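Local coordinates for protein predicted DNA-binding transcriptional regulator (Aliivibrio fischeri ES114, PDB 7DWN) that probably acts as a LysR-type transcriptional regulator, binding regulatory DNA through an N-terminal winged helix-turn-helix domain, at residues Glu9-Leu14 and Lys64-Thr69; Ala15-Phe20 and Ala24-Val29; Gln22-Glu25 and Thr30-Ala33; Glu48-Lys53 and Ile57-Ser62. All blocks are in the same frame, centred on the assembly; numbering follows the deposited sequence.

Contact 1: Glu9-Leu14 and Lys64-Thr69; sequences EDFLVL and KLFRIT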
loop_
_atom_site.group_PDB
_atom_site.type_symbol
_atom_site.label_atom_id
_atom_site.label_comp_id
_atom_site.label_asym_id
_atom_site.label_seq_id
_atom_site.Cartn_x
_atom_site.Cartn_y
_atom_site.Cartn_z
ATOM N N GLU A 9 -22.741 14.678 -2.037
ATOM C CA GLU A 9 -22.182 15.877 -2.660
ATOM C C GLU A 9 -22.817 17.149 -2.101
ATOM O O GLU A 9 -22.122 18.157 -1.890
ATOM C CB GLU A 9 -22.337 15.810 -4.179
ATOM C CG GLU A 9 -21.168 15.120 -4.876
ATOM C CD GLU A 9 -19.842 15.841 -4.665
ATOM O OE1 GLU A 9 -19.855 17.068 -4.425
ATOM O OE2 GLU A 9 -18.785 15.180 -4.738
ATOM N N ASP A 10 -24.134 17.125 -1.862
ATOM C CA ASP A 10 -24.805 18.236 -1.191
ATOM C C ASP A 10 -24.089 18.598 0.103
ATOM O O ASP A 10 -23.770 19.769 0.350
ATOM C CB ASP A 10 -26.264 17.873 -0.891
ATOM C CG ASP A 10 -27.089 17.650 -2.144
ATOM O OD1 ASP A 10 -26.752 18.227 -3.197
ATOM O OD2 ASP A 10 -28.080 16.892 -2.075
ATOM N N PHE A 11 -23.825 17.591 0.939
ATOM C CA PHE A 11 -23.226 17.837 2.243
ATOM C C PHE A 11 -21.789 18.331 2.118
ATOM O O PHE A 11 -21.363 19.193 2.893
ATOM C CB PHE A 11 -23.282 16.573 3.095
ATOM C CG PHE A 11 -22.717 16.752 4.467
ATOM C CD1 PHE A 11 -23.412 17.468 5.427
ATOM C CD2 PHE A 11 -21.486 16.213 4.798
ATOM C CE1 PHE A 11 -22.892 17.641 6.694
ATOM C CE2 PHE A 11 -20.959 16.380 6.064
ATOM C CZ PHE A 11 -21.664 17.094 7.015
ATOM N N LEU A 12 -21.027 17.806 1.155
ATOM C CA LEU A 12 -19.659 18.289 0.972
ATOM C C LEU A 12 -19.644 19.766 0.581
ATOM O O LEU A 12 -18.874 20.568 1.136
ATOM C CB LEU A 12 -18.932 17.442 -0.075
ATOM C CG LEU A 12 -18.624 15.992 0.312
ATOM C CD1 LEU A 12 -18.100 15.206 -0.882
ATOM C CD2 LEU A 12 -17.628 15.940 1.462
ATOM N N VAL A 13 -20.502 20.151 -0.369
ATOM C CA VAL A 13 -20.564 21.554 -0.777
ATOM C C VAL A 13 -21.002 22.431 0.391
ATOM O O VAL A 13 -20.429 23.506 0.630
ATOM C CB VAL A 13 -21.493 21.718 -1.994
ATOM C CG1 VAL A 13 -21.724 23.189 -2.287
ATOM C CG2 VAL A 13 -20.898 21.018 -3.208
ATOM N N LEU A 14 -22.017 21.986 1.139
ATOM C CA LEU A 14 -22.467 22.742 2.304
ATOM C C LEU A 14 -21.350 22.899 3.327
ATOM O O LEU A 14 -21.223 23.952 3.961
ATOM C CB LEU A 14 -23.679 22.059 2.936
ATOM C CG LEU A 14 -24.245 22.710 4.200
ATOM C CD1 LEU A 14 -24.840 24.073 3.878
ATOM C CD2 LEU A 14 -25.279 21.807 4.851
ATOM N N LYS A 64 -18.756 16.377 11.162
ATOM C CA LYS A 64 -17.320 16.354 10.913
ATOM C C LYS A 64 -16.857 14.968 10.475
ATOM O O LYS A 64 -16.081 14.836 9.521
ATOM C CB LYS A 64 -16.566 16.812 12.161
ATOM C CG LYS A 64 -16.740 18.289 12.479
ATOM C CD LYS A 64 -16.019 18.668 13.762
ATOM C CE LYS A 64 -16.107 20.164 14.024
ATOM N NZ LYS A 64 -15.425 20.954 12.960
ATOM N N LEU A 65 -17.326 13.917 11.153
ATOM C CA LEU A 65 -16.907 12.571 10.756
ATOM C C LEU A 65 -17.557 12.147 9.439
ATOM O O LEU A 65 -16.910 11.525 8.576
ATOM C CB LEU A 65 -17.220 11.563 11.864
ATOM C CG LEU A 65 -16.170 11.410 12.968
ATOM C CD1 LEU A 65 -16.082 12.662 13.830
ATOM C CD2 LEU A 65 -16.459 10.184 13.820
ATOM N N PHE A 66 -18.833 12.482 9.251
ATOM C CA PHE A 66 -19.483 12.097 8.010
ATOM C C PHE A 66 -18.955 12.876 6.820
ATOM O O PHE A 66 -19.164 12.448 5.687
ATOM C CB PHE A 66 -20.996 12.269 8.097
ATOM C CG PHE A 66 -21.730 11.575 6.991
ATOM C CD1 PHE A 66 -21.872 10.196 6.999
ATOM C CD2 PHE A 66 -22.251 12.294 5.928
ATOM C CE1 PHE A 66 -22.533 9.549 5.976
ATOM C CE2 PHE A 66 -22.914 11.652 4.903
ATOM C CZ PHE A 66 -23.056 10.278 4.927
ATOM N N ARG A 67 -18.275 14.000 7.037
ATOM C CA ARG A 67 -17.615 14.665 5.920
ATOM C C ARG A 67 -16.527 13.773 5.331
ATOM O O ARG A 67 -16.431 13.613 4.107
ATOM C CB ARG A 67 -17.042 16.005 6.376
ATOM C CG ARG A 67 -16.538 16.882 5.251
ATOM C CD ARG A 67 -16.091 18.223 5.793
ATOM N NE ARG A 67 -15.431 19.029 4.773
ATOM C CZ ARG A 67 -14.948 20.249 4.983
ATOM N NH1 ARG A 67 -15.055 20.809 6.180
ATOM N NH2 ARG A 67 -14.361 20.909 3.995
ATOM N N ILE A 68 -15.705 13.175 6.198
ATOM C CA ILE A 68 -14.712 12.206 5.741
ATOM C C ILE A 68 -15.400 11.025 5.072
ATOM O O ILE A 68 -14.970 10.550 4.013
ATOM C CB ILE A 68 -13.833 11.734 6.914
ATOM C CG1 ILE A 68 -13.621 12.855 7.928
ATOM C CG2 ILE A 68 -12.495 11.222 6.400
ATOM C CD1 ILE A 68 -13.011 12.370 9.226
ATOM N N THR A 69 -16.471 10.521 5.696
ATOM C CA THR A 69 -17.178 9.383 5.108
ATOM C C THR A 69 -17.703 9.713 3.712
ATOM O O THR A 69 -17.585 8.900 2.785
ATOM C CB THR A 69 -18.321 8.938 6.018
ATOM O OG1 THR A 69 -17.793 8.559 7.294
ATOM C CG2 THR A 69 -19.047 7.749 5.407
#

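Contact 2: Ala15-Phe20 and Ala24-Val29; sequences AKVKNF and AELRNV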
loop_
_atom_site.group_PDB
_atom_site.type_symbol
_atom_site.label_atom_id
_atom_site.label_comp_id
_atom_site.label_asym_id
_atom_site.label_seq_id
_atom_site.Cartn_x
_atom_site.Cartn_y
_atom_site.Cartn_z
ATOM N N ALA A 15 -20.527 21.863 3.498
ATOM C CA ALA A 15 -19.414 21.947 4.435
ATOM C C ALA A 15 -18.359 22.934 3.960
ATOM O O ALA A 15 -17.694 23.572 4.786
ATOM C CB ALA A 15 -18.795 20.564 4.640
ATOM N N LYS A 16 -18.183 23.073 2.644
ATOM C CA LYS A 16 -17.241 24.080 2.163
ATOM C C LYS A 16 -17.782 25.490 2.376
ATOM O O LYS A 16 -17.136 26.325 3.020
ATOM C CB LYS A 16 -16.895 23.867 0.688
ATOM C CG LYS A 16 -15.791 24.818 0.223
ATOM C CD LYS A 16 -15.787 25.026 -1.282
ATOM C CE LYS A 16 -14.743 26.066 -1.676
ATOM N NZ LYS A 16 -14.776 26.397 -3.127
ATOM N N VAL A 17 -18.968 25.785 1.839
ATOM C CA VAL A 17 -19.436 27.171 1.843
ATOM C C VAL A 17 -20.158 27.575 3.126
ATOM O O VAL A 17 -20.333 28.778 3.367
ATOM C CB VAL A 17 -20.352 27.458 0.639
ATOM C CG1 VAL A 17 -19.617 27.175 -0.663
ATOM C CG2 VAL A 17 -21.626 26.644 0.738
ATOM N N LYS A 18 -20.586 26.612 3.945
ATOM C CA LYS A 18 -21.208 26.881 5.246
ATOM C C LYS A 18 -22.432 27.788 5.133
ATOM O O LYS A 18 -22.736 28.554 6.050
ATOM C CB LYS A 18 -20.194 27.469 6.234
ATOM C CG LYS A 18 -19.046 26.528 6.565
ATOM C CD LYS A 18 -18.097 27.126 7.590
ATOM C CE LYS A 18 -16.990 26.143 7.945
ATOM N NZ LYS A 18 -16.035 26.696 8.946
ATOM N N ASN A 19 -23.148 27.709 4.012
ATOM C CA ASN A 19 -24.387 28.456 3.836
ATOM C C ASN A 19 -25.333 27.636 2.975
ATOM O O ASN A 19 -24.935 27.142 1.916
ATOM C CB ASN A 19 -24.134 29.825 3.195
ATOM C CG ASN A 19 -25.386 30.687 3.147
ATOM O OD1 ASN A 19 -26.199 30.569 2.230
ATOM N ND2 ASN A 19 -25.545 31.558 4.139
ATOM N N PHE A 20 -26.583 27.506 3.426
ATOM C CA PHE A 20 -27.541 26.643 2.738
ATOM C C PHE A 20 -27.881 27.173 1.350
ATOM O O PHE A 20 -27.910 26.411 0.378
ATOM C CB PHE A 20 -28.808 26.491 3.584
ATOM C CG PHE A 20 -28.776 25.316 4.522
ATOM C CD1 PHE A 20 -28.066 25.376 5.710
ATOM C CD2 PHE A 20 -29.457 24.149 4.213
ATOM C CE1 PHE A 20 -28.037 24.296 6.572
ATOM C CE2 PHE A 20 -29.432 23.065 5.070
ATOM C CZ PHE A 20 -28.721 23.139 6.251
ATOM N N ALA A 24 -26.965 25.504 -2.185
ATOM C CA ALA A 24 -28.040 25.142 -3.101
ATOM C C ALA A 24 -27.785 25.697 -4.495
ATOM O O ALA A 24 -28.021 25.011 -5.498
ATOM C CB ALA A 24 -29.378 25.645 -2.561
ATOM N N GLU A 25 -27.311 26.942 -4.577
ATOM C CA GLU A 25 -26.994 27.523 -5.877
ATOM C C GLU A 25 -25.871 26.755 -6.561
ATOM O O GLU A 25 -25.911 26.533 -7.777
ATOM C CB GLU A 25 -26.624 28.998 -5.727
ATOM C CG GLU A 25 -26.447 29.717 -7.057
ATOM C CD GLU A 25 -27.723 29.741 -7.879
ATOM O OE1 GLU A 25 -28.815 29.838 -7.282
ATOM O OE2 GLU A 25 -27.634 29.657 -9.123
ATOM N N LEU A 26 -24.862 26.329 -5.794
ATOM C CA LEU A 26 -23.787 25.535 -6.381
ATOM C C LEU A 26 -24.288 24.183 -6.869
ATOM O O LEU A 26 -23.725 23.617 -7.812
ATOM C CB LEU A 26 -22.651 25.343 -5.375
ATOM C CG LEU A 26 -21.494 26.346 -5.411
ATOM C CD1 LEU A 26 -21.962 27.755 -5.071
ATOM C CD2 LEU A 26 -20.382 25.906 -4.472
ATOM N N ARG A 27 -25.345 23.656 -6.254
ATOM C CA ARG A 27 -25.866 22.336 -6.579
ATOM C C ARG A 27 -27.009 22.376 -7.586
ATOM O O ARG A 27 -27.632 21.338 -7.832
ATOM C CB ARG A 27 -26.321 21.624 -5.303
ATOM C CG ARG A 27 -25.179 21.215 -4.387
ATOM C CD ARG A 27 -24.305 20.169 -5.055
ATOM N NE ARG A 27 -25.019 18.910 -5.243
ATOM C CZ ARG A 27 -24.640 17.956 -6.086
ATOM N NH1 ARG A 27 -23.556 18.122 -6.833
ATOM N NH2 ARG A 27 -25.350 16.841 -6.189
ATOM N N ASN A 28 -27.293 23.542 -8.169
ATOM C CA ASN A 28 -28.361 23.694 -9.161
ATOM C C ASN A 28 -29.693 23.178 -8.621
ATOM O O ASN A 28 -30.456 22.509 -9.320
ATOM C CB ASN A 28 -27.997 22.994 -10.471
ATOM C CG ASN A 28 -26.725 23.537 -11.090
ATOM O OD1 ASN A 28 -26.491 24.745 -11.096
ATOM N ND2 ASN A 28 -25.892 22.643 -11.612
ATOM N N VAL A 29 -29.974 23.492 -7.357
ATOM C CA VAL A 29 -31.163 23.004 -6.676
ATOM C C VAL A 29 -31.786 24.155 -5.895
ATOM O O VAL A 29 -31.103 25.103 -5.496
ATOM C CB VAL A 29 -30.834 21.810 -5.748
ATOM C CG1 VAL A 29 -29.981 22.261 -4.573
ATOM C CG2 VAL A 29 -32.104 21.111 -5.275
#

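Contact 3: Gln22-Glu25 and Thr30-Ala33; sequences QAAE and TQPA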
loop_
_atom_site.group_PDB
_atom_site.type_symbol
_atom_site.label_atom_id
_atom_site.label_comp_id
_atom_site.label_asym_id
_atom_site.label_seq_id
_atom_site.Cartn_x
_atom_site.Cartn_y
_atom_site.Cartn_z
ATOM N N GLN A 22 -26.224 29.338 -0.649
ATOM C CA GLN A 22 -25.084 29.284 -1.559
ATOM C C GLN A 22 -24.792 27.851 -1.990
ATOM O O GLN A 22 -24.527 27.592 -3.171
ATOM C CB GLN A 22 -23.862 29.919 -0.895
ATOM C CG GLN A 22 -24.089 31.368 -0.476
ATOM C CD GLN A 22 -22.953 31.925 0.357
ATOM O OE1 GLN A 22 -21.982 31.227 0.646
ATOM N NE2 GLN A 22 -23.069 33.189 0.751
ATOM N N ALA A 23 -24.848 26.905 -1.047
ATOM C CA ALA A 23 -24.655 25.500 -1.391
ATOM C C ALA A 23 -25.734 25.011 -2.348
ATOM O O ALA A 23 -25.466 24.189 -3.231
ATOM C CB ALA A 23 -24.637 24.644 -0.124
ATOM N N ALA A 24 -26.965 25.504 -2.185
ATOM C CA ALA A 24 -28.040 25.142 -3.101
ATOM C C ALA A 24 -27.785 25.697 -4.495
ATOM O O ALA A 24 -28.021 25.011 -5.498
ATOM C CB ALA A 24 -29.378 25.645 -2.561
ATOM N N GLU A 25 -27.311 26.942 -4.577
ATOM C CA GLU A 25 -26.994 27.523 -5.877
ATOM C C GLU A 25 -25.871 26.755 -6.561
ATOM O O GLU A 25 -25.911 26.533 -7.777
ATOM C CB GLU A 25 -26.624 28.998 -5.727
ATOM C CG GLU A 25 -26.447 29.717 -7.057
ATOM C CD GLU A 25 -27.723 29.741 -7.879
ATOM O OE1 GLU A 25 -28.815 29.838 -7.282
ATOM O OE2 GLU A 25 -27.634 29.657 -9.123
ATOM N N THR A 30 -33.099 24.072 -5.697
ATOM C CA THR A 30 -33.817 25.081 -4.931
ATOM C C THR A 30 -33.352 25.079 -3.478
ATOM O O THR A 30 -32.847 24.078 -2.963
ATOM C CB THR A 30 -35.324 24.821 -5.010
ATOM O OG1 THR A 30 -35.660 24.357 -6.324
ATOM C CG2 THR A 30 -36.101 26.092 -4.731
ATOM N N GLN A 31 -33.521 26.227 -2.811
ATOM C CA GLN A 31 -33.069 26.338 -1.423
ATOM C C GLN A 31 -33.887 25.462 -0.478
ATOM O O GLN A 31 -33.282 24.696 0.298
ATOM C CB GLN A 31 -33.059 27.811 -1.000
ATOM C CG GLN A 31 -33.288 28.064 0.484
ATOM C CD GLN A 31 -32.110 27.659 1.349
ATOM O OE1 GLN A 31 -31.079 27.210 0.850
ATOM N NE2 GLN A 31 -32.260 27.817 2.660
ATOM N N PRO A 32 -35.228 25.510 -0.472
ATOM C CA PRO A 32 -35.966 24.541 0.356
ATOM C C PRO A 32 -35.681 23.102 -0.029
ATOM O O PRO A 32 -35.591 22.237 0.851
ATOM C CB PRO A 32 -37.434 24.918 0.111
ATOM C CG PRO A 32 -37.386 26.353 -0.288
ATOM C CD PRO A 32 -36.142 26.476 -1.111
ATOM N N ALA A 33 -35.519 22.826 -1.327
ATOM C CA ALA A 33 -35.208 21.469 -1.765
ATOM C C ALA A 33 -33.847 21.016 -1.247
ATOM O O ALA A 33 -33.681 19.858 -0.848
ATOM C CB ALA A 33 -35.257 21.381 -3.290
#

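Contact 4: Glu48-Lys53 and Ile57-Ser62; sequences ELVDRK and IELTPS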
loop_
_atom_site.group_PDB
_atom_site.type_symbol
_atom_site.label_atom_id
_atom_site.label_comp_id
_atom_site.label_asym_id
_atom_site.label_seq_id
_atom_site.Cartn_x
_atom_site.Cartn_y
_atom_site.Cartn_z
ATOM N N GLU A 48 -28.051 14.694 13.478
ATOM C CA GLU A 48 -27.950 16.049 12.956
ATOM C C GLU A 48 -26.506 16.310 12.549
ATOM O O GLU A 48 -25.610 16.340 13.400
ATOM C CB GLU A 48 -28.413 17.058 14.006
ATOM C CG GLU A 48 -29.743 16.718 14.654
ATOM C CD GLU A 48 -30.114 17.688 15.758
ATOM O OE1 GLU A 48 -30.549 18.817 15.444
ATOM O OE2 GLU A 48 -29.959 17.323 16.943
ATOM N N LEU A 49 -26.273 16.485 11.253
ATOM C CA LEU A 49 -24.932 16.725 10.740
ATOM C C LEU A 49 -24.555 18.198 10.735
ATOM O O LEU A 49 -23.379 18.518 10.529
ATOM C CB LEU A 49 -24.803 16.166 9.318
ATOM C CG LEU A 49 -25.128 14.682 9.136
ATOM C CD1 LEU A 49 -25.051 14.289 7.669
ATOM C CD2 LEU A 49 -24.194 13.823 9.975
ATOM N N VAL A 50 -25.509 19.091 10.977
ATOM C CA VAL A 50 -25.313 20.521 10.760
ATOM C C VAL A 50 -26.171 21.288 11.756
ATOM O O VAL A 50 -27.323 20.926 12.011
ATOM C CB VAL A 50 -25.657 20.901 9.302
ATOM C CG1 VAL A 50 -26.237 22.302 9.221
ATOM C CG2 VAL A 50 -24.430 20.776 8.411
ATOM N N ASP A 51 -25.600 22.348 12.326
ATOM C CA ASP A 51 -26.351 23.286 13.155
ATOM C C ASP A 51 -26.905 24.379 12.247
ATOM O O ASP A 51 -26.148 25.192 11.708
ATOM C CB ASP A 51 -25.468 23.873 14.254
ATOM C CG ASP A 51 -26.251 24.720 15.246
ATOM O OD1 ASP A 51 -27.492 24.802 15.121
ATOM O OD2 ASP A 51 -25.625 25.305 16.154
ATOM N N ARG A 52 -28.227 24.395 12.078
ATOM C CA ARG A 52 -28.889 25.323 11.171
ATOM C C ARG A 52 -29.209 26.669 11.805
ATOM O O ARG A 52 -29.567 27.604 11.081
ATOM C CB ARG A 52 -30.187 24.706 10.641
ATOM C CG ARG A 52 -29.997 23.466 9.794
ATOM C CD ARG A 52 -31.337 22.818 9.492
ATOM N NE ARG A 52 -31.210 21.701 8.564
ATOM C CZ ARG A 52 -30.828 20.478 8.917
ATOM N NH1 ARG A 52 -30.529 20.213 10.182
ATOM N NH2 ARG A 52 -30.741 19.521 8.004
ATOM N N LYS A 53 -29.093 26.795 13.124
ATOM C CA LYS A 53 -29.510 27.996 13.834
ATOM C C LYS A 53 -28.408 29.039 13.957
ATOM O O LYS A 53 -28.603 30.047 14.643
ATOM C CB LYS A 53 -30.018 27.625 15.230
ATOM C CG LYS A 53 -31.217 26.693 15.231
ATOM C CD LYS A 53 -31.579 26.257 16.642
ATOM C CE LYS A 53 -30.931 24.927 17.002
ATOM N NZ LYS A 53 -29.442 24.964 16.967
ATOM N N ILE A 57 -22.953 28.515 9.067
ATOM C CA ILE A 57 -23.381 27.162 9.401
ATOM C C ILE A 57 -22.184 26.382 9.933
ATOM O O ILE A 57 -21.153 26.257 9.258
ATOM C CB ILE A 57 -23.994 26.470 8.176
ATOM C CG1 ILE A 57 -25.346 27.104 7.829
ATOM C CG2 ILE A 57 -24.130 24.985 8.413
ATOM C CD1 ILE A 57 -26.381 26.987 8.929
ATOM N N GLU A 58 -22.311 25.864 11.149
ATOM C CA GLU A 58 -21.273 25.051 11.767
ATOM C C GLU A 58 -21.593 23.571 11.605
ATOM O O GLU A 58 -22.757 23.173 11.495
ATOM C CB GLU A 58 -21.127 25.389 13.253
ATOM C CG GLU A 58 -20.599 26.787 13.528
ATOM C CD GLU A 58 -20.486 27.079 15.009
ATOM O OE1 GLU A 58 -21.004 26.275 15.814
ATOM O OE2 GLU A 58 -19.879 28.111 15.368
ATOM N N LEU A 59 -20.542 22.756 11.590
ATOM C CA LEU A 59 -20.685 21.310 11.504
ATOM C C LEU A 59 -20.736 20.710 12.902
ATOM O O LEU A 59 -19.904 21.031 13.756
ATOM C CB LEU A 59 -19.531 20.691 10.714
ATOM C CG LEU A 59 -19.596 20.776 9.189
ATOM C CD1 LEU A 59 -18.370 20.127 8.564
ATOM C CD2 LEU A 59 -20.865 20.119 8.682
ATOM N N THR A 60 -21.719 19.845 13.133
ATOM C CA THR A 60 -21.744 19.050 14.342
ATOM C C THR A 60 -20.592 18.044 14.310
ATOM O O THR A 60 -20.002 17.802 13.253
ATOM C CB THR A 60 -23.082 18.325 14.470
ATOM O OG1 THR A 60 -23.150 17.272 13.500
ATOM C CG2 THR A 60 -24.234 19.293 14.237
ATOM N N PRO A 61 -20.234 17.463 15.460
ATOM C CA PRO A 61 -19.206 16.404 15.442
ATOM C C PRO A 61 -19.536 15.273 14.476
ATOM O O PRO A 61 -18.670 14.830 13.700
ATOM C CB PRO A 61 -19.176 15.934 16.901
ATOM C CG PRO A 61 -19.609 17.142 17.685
ATOM C CD PRO A 61 -20.625 17.839 16.831
ATOM N N SER A 62 -20.786 14.799 14.504
ATOM C CA SER A 62 -21.227 13.793 13.546
ATOM C C SER A 62 -21.047 14.281 12.115
ATOM O O SER A 62 -20.648 13.510 11.236
ATOM C CB SER A 62 -22.688 13.424 13.809
ATOM O OG SER A 62 -22.848 12.876 15.106
#

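Contact 1: Glu9-Leu14 and Lys64-Thr69
Phe11 and Leu12 of helix 5-17 pack against Phe66 and Arg67 near the start of the long helix 61-83, which in LysR-type regulators links the winged helix-turn-helix domain to the rest of the protein and pairs with its counterpart in a second subunit. The short segments run closer to antiparallel than parallel, at 123° with their axes 9.9 Å apart, and the CA atoms of Leu12 and Arg67 come within 6.5 Å.

The aromatic part is carried by Phe11. With CG anti to the backbone N (chi1 -179°), its ring reaches across to the other helix and brings CE2 to 3.7 Å from Arg67 N, which lies at the ring edge, near the plane. Phe11 CD2 lies at the edge of the Phe66 ring, near its plane, 4.1 Å from Phe66 CD2; the two side chains slant across each other. Leu41 and Leu49 also touch Phe11, while Phe66 leans on Val45 and Leu49 of its own chain and on Ile84 of the second subunit, so the contact borders the dimer interface.

The aliphatic part belongs to Leu12 and the inner half of Arg67. Arg67 runs extended from CG to NE, and its first methylenes serve as apolar surface: CB lies 3.9 Å from Phe11 CE2, and CG is 4.1 Å from Leu12 CD2. That same Leu12 methyl, CD2, rests 3.7 Å from Arg67 O.

Contact 2: Ala15-Phe20 and Ala24-Val29
Phe20 and Ala24 make the tight part of this contact, a single turn at the start of helix 20-26. Ala24 N donates to Phe20 O over 2.9 Å with an N-H...O angle of 148°, the ordinary helical bond from residue i+4 to residue i. The methyl of Ala24 follows its own amide in, CB standing 3.4 Å from Phe20 O. Both residues are buried, though the Phe20 side chain turns off to other partners.

The looser part lies at the far ends of the two helices. Val17, on the last turn of helix 5-17, and Leu26, on the last turn of helix 20-26, reach toward each other tip to tip, and Val17 CG1 meets Leu26 CD2 at 4.1 Å. Val17 has CG1 anti to its carbonyl carbon (chi1 -58°), which turns that methyl toward Leu26. Leu26 lies at the solvent side, and this one methyl pair is all that the two side chains share.

Each end of helix 20-26 is finished by a standard device. Asn19 is the N-cap, its OD1 accepting from Gln22 N. A Schellman motif terminates the other end, with Asn28 at positive phi as C-prime; its Val29 N to Ala24 O bond is 3.1 Å, and the companion bond from Asn28 N to Glu25 O is weak.

Helix 20-26 is the first helix of the helix-turn-helix. Phe20 reaches Leu14 of helix 5-17, Gln31 of helix 31-45 and Ile57 beside the hairpin, while Ala24 and Val29 lie against Phe34.

Contact 3: Gln22-Glu25 and Thr30-Ala33
Between 22-25 and 30-33 the nearest CA atoms are those of Ala24 and Gln31, 5.4 Å apart; Thr30 holds the N-cap position of helix 31-45, though its side chain makes no capping bond.

The methyl of Ala24 does the touching. It points toward the other segment and fits against the backbone there, CB lying 3.8 Å from Thr30 O and 3.9 Å from Gln31 CA. Gln31 adds its side chain from the flank: CG is anti to the backbone N (chi1 151°), and a bend at chi2 (71°) folds the chain back so that its end approaches Ala24. The orientation of its amide is doubtful, and only the general position of that end can be trusted.

This is the inner corner of the helix-turn-helix. Helix 31-45 occupies the position of the recognition helix, which in this family probably enters the major groove of DNA. At Ala24 a methyl is all that stands between the backbone of the first helix and Thr30 O and Gln31 CA.

Phe34, one turn further along helix 31-45, touches Ala23. Ala23 also packs on Val13, Leu14 and Val17 of helix 5-17, and Gln31 continues onto Ser21.

Contact 4: Glu48-Lys53 and Ile57-Ser62
Thr60 has OG1 set between its backbone N and carbonyl carbon (chi1 72°), an orientation that aims the hydroxyl at the 48-53 backbone and lays CG2 3.5 Å from Val50 N. In Asp51, CG is anti to the backbone N (chi1 -173°), which puts the carboxylate beside Lys53.

The hydroxyl of Thr60 donates to Glu48 O over 2.6 Å, in the carbonyl plane and on a lone pair. Thr60 is also the N-cap of helix 61-83, OG1 taking the amide of Gly63. Between the strands, Asp51 N donates to Glu58 O at 3.1 Å, with an N-H...O angle of 165°. This antiparallel beta hairpin is the wing of the winged helix-turn-helix domain.

Val50 and Leu59, a non-hydrogen-bonded pair, share the inner face. Val50 CG2 lies 3.6 Å from Leu59 CD2, while its other methyl, CG1, meets Ile57 CG2 at 3.5 Å, those two side chains crossing at about a right angle. Phe11 and Phe20 cover this face.

Asp51 OD1 closes an Asx turn with Lys53 N and forms a salt bridge with Lys53 NZ at 2.7 Å, the two donors arriving from opposite faces of the carboxylate plane. Two grips on one oxygen should limit rotation of the carboxylate, and the lysine charge probably eases the repulsion between Asp51 and Glu58, whose OE1 is 4.7 Å from Asp51 OD2.

From the N terminus, helix 5-17 carries the first segment of contact 1 and the start of that of contact 2. Contact 2 spans helix 20-26, joining the end of helix 5-17 to its last turn, and contact 3, sharing Ala24 and Glu25 with it, closes the next turn into helix 31-45. Contact 4 then shuts the wing hairpin, in series with both. Contact 1 closes last and spans the others, returning helix 61-83 to helix 5-17. Its Phe11 touches Leu49 and Leu59 of contact 4, and Asp10 forms a salt bridge with Arg27 of contact 2. Phe20 joins contact 2 to Val50 and Ile57 of the wing. Contacts 3 and 4 do not touch, their nearest atoms being about 8 Å apart.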